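Local structure of exoglucanase A (Cellulomonas fimi, 7CBD) at residues Ser245-Thr250 with Trp264-Asp269; Ser259-Trp264 with Ala322-Arg327; Thr308-Ser313 with Asn317-Ala322. The protein hydrolyses 1,4-beta-glucosidic linkages of cellulose with inversion of anomeric configuration, releasing cellobiose, through the family 6 catalytic domain described here. All blocks are in the same frame, centred on the assembly; numbering follows the deposited sequence.

Contact 1. Residues Ser245-Thr250 with Trp264-Asp269; sequences SDSSLT and WNFDFD
S247 reaches across to the backbone of F266 and at the same time sits on the ring of F268, so one small side chain carries most of this contact between two loops. The polar part is a single hydrogen bond: S247 OG donates to F266 O at 2.7 Å, lying in the carbonyl plane on a lone pair. With chi1 at 62°, OG stands between the backbone N and the carbonyl carbon of its own residue, and that rotation carries it to the F266 carbonyl.

The apolar part uses the CB of the same serine. It lies over one face of the F268 ring, 15° off the ring normal, in a CH-pi contact displaced toward the rim. The closest ring atom is F268 CZ, 3.4 Å from S247 CB. Y262 also stacks on the F268 ring. The F266 ring is met differently, at its edge, where S247 OG lies near the ring plane at 3.7 Å from F266 CD1.

Local turns shape both loops. D246 to L249 forms a type I beta turn, and D246 OD2 accepts from S248 N in an Asx turn, approached from above the carboxylate plane. N265 OD1 makes a second Asx turn with D267 N at 2.9 Å. Beyond it, D269 caps the start of helix 270-283 through D272 N, and its other carboxylate oxygen takes E241 N.

This is loop-to-loop packing in the family 6 catalytic domain, joining the loop before strand 250-251 to the one before helix 270-283, away from the predicted catalytic aspartates. No charged pair spans the two segments. Chemically, S247 satisfies the F266 carbonyl with its hydroxyl while its methylene covers one face of F268, and a chi1 near 60° serves the bond.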
# COMPACT_ATOMS: atom_id res chain seq x y z
N SER A 245 -16.52 15.42 5.79
CA SER A 245 -15.31 16.23 5.71
C SER A 245 -14.94 16.89 7.03
O SER A 245 -13.89 17.53 7.11
CB SER A 245 -15.47 17.30 4.63
OG SER A 245 -16.52 18.19 4.98
N ASP A 246 -15.77 16.75 8.06
CA ASP A 246 -15.54 17.40 9.35
C ASP A 246 -15.67 16.33 10.43
O ASP A 246 -16.78 16.04 10.89
CB ASP A 246 -16.54 18.53 9.55
CG ASP A 246 -16.42 19.20 10.90
OD1 ASP A 246 -17.24 20.11 11.17
OD2 ASP A 246 -15.51 18.86 11.69
N SER A 247 -14.54 15.75 10.85
CA SER A 247 -14.60 14.67 11.83
C SER A 247 -14.93 15.15 13.23
O SER A 247 -15.10 14.32 14.13
CB SER A 247 -13.30 13.88 11.83
OG SER A 247 -12.21 14.69 12.21
N SER A 248 -15.02 16.46 13.45
CA SER A 248 -15.47 17.00 14.73
C SER A 248 -16.96 17.31 14.75
O SER A 248 -17.46 17.80 15.76
CB SER A 248 -14.66 18.25 15.10
OG SER A 248 -13.27 17.96 15.18
N LEU A 249 -17.67 17.04 13.65
CA LEU A 249 -19.09 17.34 13.59
C LEU A 249 -19.85 16.59 14.67
O LEU A 249 -19.63 15.39 14.89
CB LEU A 249 -19.65 16.95 12.22
CG LEU A 249 -21.12 17.28 12.00
CD1 LEU A 249 -21.30 18.79 12.01
CD2 LEU A 249 -21.63 16.66 10.70
N THR A 250 -20.71 17.31 15.37
CA THR A 250 -21.59 16.72 16.36
C THR A 250 -23.02 16.94 15.92
O THR A 250 -23.34 18.00 15.37
CB THR A 250 -21.32 17.28 17.77
OG1 THR A 250 -21.59 18.69 17.79
CG2 THR A 250 -19.87 17.04 18.18
N TRP A 264 -14.29 6.71 17.60
CA TRP A 264 -13.73 7.95 18.17
C TRP A 264 -12.51 8.50 17.42
O TRP A 264 -11.95 9.51 17.84
CB TRP A 264 -13.46 7.88 19.68
CG TRP A 264 -14.68 7.56 20.51
CD1 TRP A 264 -15.12 6.31 20.88
CD2 TRP A 264 -15.62 8.49 21.07
NE1 TRP A 264 -16.27 6.42 21.63
CE2 TRP A 264 -16.59 7.74 21.77
CE3 TRP A 264 -15.72 9.88 21.06
CZ2 TRP A 264 -17.65 8.34 22.44
CZ3 TRP A 264 -16.78 10.48 21.73
CH2 TRP A 264 -17.73 9.70 22.41
N ASN A 265 -12.08 7.86 16.34
CA ASN A 265 -10.95 8.33 15.54
C ASN A 265 -11.32 9.64 14.83
O ASN A 265 -12.39 9.76 14.26
CB ASN A 265 -10.69 7.25 14.49
CG ASN A 265 -9.33 7.32 13.84
OD1 ASN A 265 -8.68 8.37 13.80
ND2 ASN A 265 -8.89 6.18 13.31
N PHE A 266 -10.41 10.62 14.87
CA PHE A 266 -10.60 11.87 14.12
C PHE A 266 -10.14 11.79 12.67
O PHE A 266 -10.42 12.71 11.90
CB PHE A 266 -9.83 13.03 14.76
CG PHE A 266 -10.50 13.63 15.96
CD1 PHE A 266 -11.52 14.56 15.81
CD2 PHE A 266 -10.07 13.30 17.23
CE1 PHE A 266 -12.12 15.12 16.92
CE2 PHE A 266 -10.67 13.87 18.35
CZ PHE A 266 -11.69 14.79 18.19
N ASP A 267 -9.42 10.73 12.28
CA ASP A 267 -8.86 10.63 10.94
C ASP A 267 -9.74 9.68 10.13
O ASP A 267 -9.63 8.46 10.26
CB ASP A 267 -7.41 10.12 10.97
CG ASP A 267 -6.43 11.11 11.58
OD1 ASP A 267 -6.83 12.25 11.92
OD2 ASP A 267 -5.25 10.75 11.72
N PHE A 268 -10.59 10.25 9.29
CA PHE A 268 -11.52 9.49 8.47
C PHE A 268 -10.93 9.11 7.11
O PHE A 268 -11.54 8.34 6.37
CB PHE A 268 -12.78 10.31 8.17
CG PHE A 268 -13.67 10.60 9.36
CD1 PHE A 268 -13.40 10.12 10.63
CD2 PHE A 268 -14.81 11.37 9.16
CE1 PHE A 268 -14.26 10.41 11.69
CE2 PHE A 268 -15.67 11.65 10.21
CZ PHE A 268 -15.39 11.18 11.47
N ASP A 269 -9.78 9.67 6.75
CA ASP A 269 -9.24 9.45 5.42
C ASP A 269 -7.74 9.69 5.44
O ASP A 269 -7.18 10.13 6.45
CB ASP A 269 -9.96 10.31 4.36
CG ASP A 269 -9.91 11.79 4.67
OD1 ASP A 269 -8.83 12.28 5.04
OD2 ASP A 269 -10.95 12.47 4.51

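Contact 2. Residues Ser259-Trp264 with Ala322-Arg327; sequences SKFYEW and ANRVDR
The backbones stay well apart, F261 and R324 being nearest with their CA atoms 9.3 Å from each other, and side chains bridge the distance where the chain leaves helix 316-323. The R324 guanidinium lies flat on the F261 ring, planes 9° apart and CZ 3.8 Å from the centroid, a cation-pi stack. R324 CD adds a CH-pi contact over the middle of the same face, at 3.6 Å from the F261 centroid. F261 CG is anti to its own backbone N (chi1 -168°), which sends the ring toward the arginine. D326 meets that ring at the edge, its carboxylate turned 77° from the ring plane, with CG 3.6 Å from F261 CZ.

D326 O lies near the guanidinium plane; R324 NH1 bonds to D326 O at 2.8 Å and also to R328 O, while NE forms a salt bridge with D321. Together these partners probably restrict the group's rotation. D326 OD2 in turn pairs with R328.

The arrangement is a stacked arginine-phenylalanine pair joining the loop ahead of helix 270-283 to the C-terminal exit of helix 316-323, within the family 6 catalytic domain and away from its predicted catalytic aspartates.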
# COMPACT_ATOMS: atom_id res chain seq x y z
N SER A 259 -19.39 7.12 16.12
CA SER A 259 -20.07 6.07 15.39
C SER A 259 -19.30 4.75 15.48
O SER A 259 -18.08 4.72 15.67
CB SER A 259 -20.21 6.47 13.92
OG SER A 259 -18.94 6.70 13.33
N LYS A 260 -20.03 3.65 15.29
CA LYS A 260 -19.44 2.32 15.25
C LYS A 260 -18.30 2.24 14.24
O LYS A 260 -17.28 1.58 14.47
CB LYS A 260 -20.54 1.31 14.92
CG LYS A 260 -20.14 -0.16 15.01
CD LYS A 260 -21.32 -1.07 14.62
CE LYS A 260 -21.02 -2.53 14.93
NZ LYS A 260 -22.19 -3.43 14.70
N PHE A 261 -18.45 2.91 13.10
CA PHE A 261 -17.43 2.80 12.07
C PHE A 261 -16.13 3.49 12.46
O PHE A 261 -15.05 3.02 12.09
CB PHE A 261 -17.95 3.36 10.75
CG PHE A 261 -17.09 3.03 9.57
CD1 PHE A 261 -17.04 1.73 9.07
CD2 PHE A 261 -16.32 4.01 8.95
CE1 PHE A 261 -16.25 1.42 7.98
CE2 PHE A 261 -15.53 3.70 7.85
CZ PHE A 261 -15.50 2.41 7.37
N TYR A 262 -16.20 4.60 13.20
CA TYR A 262 -14.98 5.36 13.45
C TYR A 262 -14.38 5.16 14.84
O TYR A 262 -13.19 5.43 15.01
CB TYR A 262 -15.16 6.85 13.13
CG TYR A 262 -15.27 7.12 11.65
CD1 TYR A 262 -14.26 6.74 10.77
CD2 TYR A 262 -16.40 7.73 11.12
CE1 TYR A 262 -14.37 6.97 9.42
CE2 TYR A 262 -16.52 7.97 9.77
CZ TYR A 262 -15.51 7.59 8.92
OH TYR A 262 -15.65 7.83 7.57
N GLU A 263 -15.16 4.71 15.82
CA GLU A 263 -14.59 4.34 17.13
C GLU A 263 -13.79 5.48 17.75
O GLU A 263 -12.72 5.28 18.33
CB GLU A 263 -13.74 3.07 17.04
CG GLU A 263 -14.48 1.83 16.56
CD GLU A 263 -13.58 0.61 16.37
OE1 GLU A 263 -12.35 0.76 16.22
OE2 GLU A 263 -14.12 -0.52 16.35
N TRP A 264 -14.29 6.71 17.60
CA TRP A 264 -13.73 7.95 18.17
C TRP A 264 -12.51 8.50 17.42
O TRP A 264 -11.95 9.51 17.84
CB TRP A 264 -13.46 7.88 19.68
CG TRP A 264 -14.68 7.56 20.51
CD1 TRP A 264 -15.12 6.31 20.88
CD2 TRP A 264 -15.62 8.49 21.07
NE1 TRP A 264 -16.27 6.42 21.63
CE2 TRP A 264 -16.59 7.74 21.77
CE3 TRP A 264 -15.72 9.88 21.06
CZ2 TRP A 264 -17.65 8.34 22.44
CZ3 TRP A 264 -16.78 10.48 21.73
CH2 TRP A 264 -17.73 9.70 22.41
N ALA A 322 -24.68 6.10 5.96
CA ALA A 322 -25.23 6.53 4.68
C ALA A 322 -24.26 7.41 3.91
O ALA A 322 -24.34 7.48 2.68
CB ALA A 322 -26.54 7.29 4.90
N ASN A 323 -23.33 8.08 4.59
CA ASN A 323 -22.53 9.13 3.98
C ASN A 323 -21.07 8.77 3.78
O ASN A 323 -20.37 9.50 3.06
CB ASN A 323 -22.66 10.44 4.77
CG ASN A 323 -24.05 11.03 4.67
OD1 ASN A 323 -24.60 11.14 3.57
ND2 ASN A 323 -24.62 11.40 5.80
N ARG A 324 -20.57 7.69 4.37
CA ARG A 324 -19.19 7.28 4.16
C ARG A 324 -19.03 6.62 2.80
O ARG A 324 -19.88 5.84 2.37
CB ARG A 324 -18.74 6.32 5.26
CG ARG A 324 -19.52 5.01 5.41
CD ARG A 324 -18.96 4.28 6.62
NE ARG A 324 -19.79 3.24 7.23
CZ ARG A 324 -19.69 1.94 6.98
NH1 ARG A 324 -18.87 1.49 6.05
NH2 ARG A 324 -20.44 1.08 7.66
N VAL A 325 -17.92 6.93 2.13
CA VAL A 325 -17.62 6.24 0.88
C VAL A 325 -16.96 4.90 1.15
O VAL A 325 -17.14 3.95 0.37
CB VAL A 325 -16.84 7.10 -0.13
CG1 VAL A 325 -17.58 8.41 -0.40
CG2 VAL A 325 -15.42 7.37 0.34
N ASP A 326 -16.18 4.77 2.22
CA ASP A 326 -15.63 3.48 2.60
C ASP A 326 -16.79 2.58 3.00
O ASP A 326 -17.46 2.84 4.00
CB ASP A 326 -14.67 3.67 3.78
CG ASP A 326 -13.88 2.41 4.11
OD1 ASP A 326 -14.36 1.28 3.84
OD2 ASP A 326 -12.77 2.55 4.66
N ARG A 327 -17.05 1.54 2.20
CA ARG A 327 -18.21 0.67 2.42
C ARG A 327 -17.86 -0.60 3.19
O ARG A 327 -18.69 -1.51 3.25
CB ARG A 327 -18.89 0.32 1.08
CG ARG A 327 -19.28 1.51 0.21
CD ARG A 327 -20.09 2.56 0.96
NE ARG A 327 -21.29 2.00 1.58
CZ ARG A 327 -22.06 2.65 2.44
NH1 ARG A 327 -23.11 2.04 2.97
NH2 ARG A 327 -21.79 3.90 2.80

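Contact 3. Residues Thr308-Ser313 with Asn317-Ala322; sequences TSITAS and NAYVDA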
# COMPACT_ATOMS: atom_id res chain seq x y z
N THR A 308 -23.51 10.21 -3.16
CA THR A 308 -23.21 11.40 -3.95
C THR A 308 -23.65 12.69 -3.29
O THR A 308 -23.26 13.77 -3.74
CB THR A 308 -23.86 11.29 -5.34
OG1 THR A 308 -25.22 10.84 -5.20
CG2 THR A 308 -23.09 10.30 -6.21
N SER A 309 -24.47 12.62 -2.24
CA SER A 309 -24.87 13.80 -1.50
C SER A 309 -25.20 13.37 -0.08
O SER A 309 -25.40 12.19 0.21
CB SER A 309 -26.07 14.50 -2.15
OG SER A 309 -27.20 13.64 -2.17
N ILE A 310 -25.24 14.35 0.83
CA ILE A 310 -25.46 14.05 2.24
C ILE A 310 -26.89 13.58 2.45
O ILE A 310 -27.85 14.25 2.05
CB ILE A 310 -25.13 15.27 3.11
CG1 ILE A 310 -23.61 15.48 3.20
CG2 ILE A 310 -25.71 15.10 4.51
CD1 ILE A 310 -23.21 16.73 3.95
N THR A 311 -27.03 12.40 3.04
CA THR A 311 -28.32 11.90 3.50
C THR A 311 -28.51 12.38 4.93
O THR A 311 -27.67 12.10 5.80
CB THR A 311 -28.34 10.38 3.44
OG1 THR A 311 -28.27 9.94 2.08
CG2 THR A 311 -29.61 9.84 4.08
N ALA A 312 -29.59 13.11 5.18
CA ALA A 312 -29.82 13.68 6.49
C ALA A 312 -30.22 12.59 7.48
O ALA A 312 -30.95 11.66 7.13
CB ALA A 312 -30.92 14.73 6.42
N SER A 313 -29.73 12.71 8.71
CA SER A 313 -30.13 11.81 9.78
C SER A 313 -29.84 12.45 11.13
O SER A 313 -28.87 13.21 11.27
CB SER A 313 -29.42 10.46 9.70
OG SER A 313 -29.80 9.63 10.78
N ASN A 317 -24.93 6.94 13.71
CA ASN A 317 -24.55 5.74 12.97
C ASN A 317 -25.22 5.71 11.60
O ASN A 317 -24.58 5.39 10.60
CB ASN A 317 -24.86 4.49 13.78
CG ASN A 317 -23.76 4.18 14.76
OD1 ASN A 317 -22.63 3.91 14.37
ND2 ASN A 317 -24.08 4.25 16.05
N ALA A 318 -26.52 6.04 11.54
CA ALA A 318 -27.19 6.13 10.25
C ALA A 318 -26.55 7.21 9.39
O ALA A 318 -26.38 7.03 8.18
CB ALA A 318 -28.68 6.42 10.46
N TYR A 319 -26.18 8.34 10.00
CA TYR A 319 -25.54 9.42 9.26
C TYR A 319 -24.22 8.96 8.68
O TYR A 319 -23.94 9.17 7.49
CB TYR A 319 -25.33 10.61 10.18
CG TYR A 319 -24.78 11.84 9.50
CD1 TYR A 319 -25.63 12.75 8.88
CD2 TYR A 319 -23.42 12.11 9.49
CE1 TYR A 319 -25.13 13.88 8.25
CE2 TYR A 319 -22.91 13.24 8.88
CZ TYR A 319 -23.78 14.13 8.26
OH TYR A 319 -23.30 15.26 7.64
N VAL A 320 -23.37 8.35 9.51
CA VAL A 320 -22.07 7.91 9.03
C VAL A 320 -22.23 6.80 7.99
O VAL A 320 -21.58 6.82 6.95
CB VAL A 320 -21.17 7.49 10.21
CG1 VAL A 320 -19.99 6.66 9.72
CG2 VAL A 320 -20.71 8.72 10.96
N ASP A 321 -23.12 5.84 8.26
CA ASP A 321 -23.24 4.69 7.36
C ASP A 321 -23.83 5.07 6.01
O ASP A 321 -23.51 4.44 5.00
CB ASP A 321 -24.04 3.58 8.04
CG ASP A 321 -23.28 2.93 9.19
OD1 ASP A 321 -22.05 3.16 9.30
OD2 ASP A 321 -23.91 2.20 9.98
N ALA A 322 -24.68 6.10 5.96
CA ALA A 322 -25.23 6.53 4.68
C ALA A 322 -24.26 7.41 3.91
O ALA A 322 -24.34 7.48 2.68
CB ALA A 322 -26.54 7.29 4.90
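A loop folds back along the helix it leads into: residues 308-313 run beside helix 316-323 at the surface of the family 6 catalytic domain, and no hydrogen bond joins 308-313 to 317-322. Early on the helix, A318 offers its CB to S313, whose OG comes to 3.4 Å from it. That hydroxyl has its polar partner at the helix start, where it bonds to D315 N, while D315 OD2 takes A318 N.

Next comes Y319, the main side chain of the contact. A chi1 of -175° swings the phenol away from the backbone N, and the ring extends alongside the loop from S313 back toward I310. S313 CB packs near the root of the side chain, 4.1 Å from Y319 CB. Farther out, T311 O approaches CD1 of the ring obliquely at 3.8 Å, and I310 CG2 lies 4.0 Å from Y319 CE1 near the phenol end. L244 touches the same tyrosine from another loop.

About a turn on, A322 presents its methyl to T311. N323, the following residue, accepts T311 N at its OD1, giving the loop a polar tie beside this packing. The methyl contact is ordinary van der Waals packing, T311 CB lying 3.9 Å from A322 CB.

In the fold
Following the chain from the N terminus, 245-250 comes after strand 228-231, and contact 1 closes a loop around the short hairpin 250-251/254-255 when 264-269 returns just before helix 270-283. Contact 2 opens within that loop, at 259-264, and closes far later at 322-327, so contacts 1 and 2 cross and share W264. Contact 3 lies wholly within the span of contact 2, folding 308-313 onto helix 316-323, and shares A322 with it. Direct touches tie them together: L249 packs on Y319, and K260 N probably bonds to N317 OD1. Together they tie the loops after strands 228-231, 254-255 and 291-295 to helix 316-323.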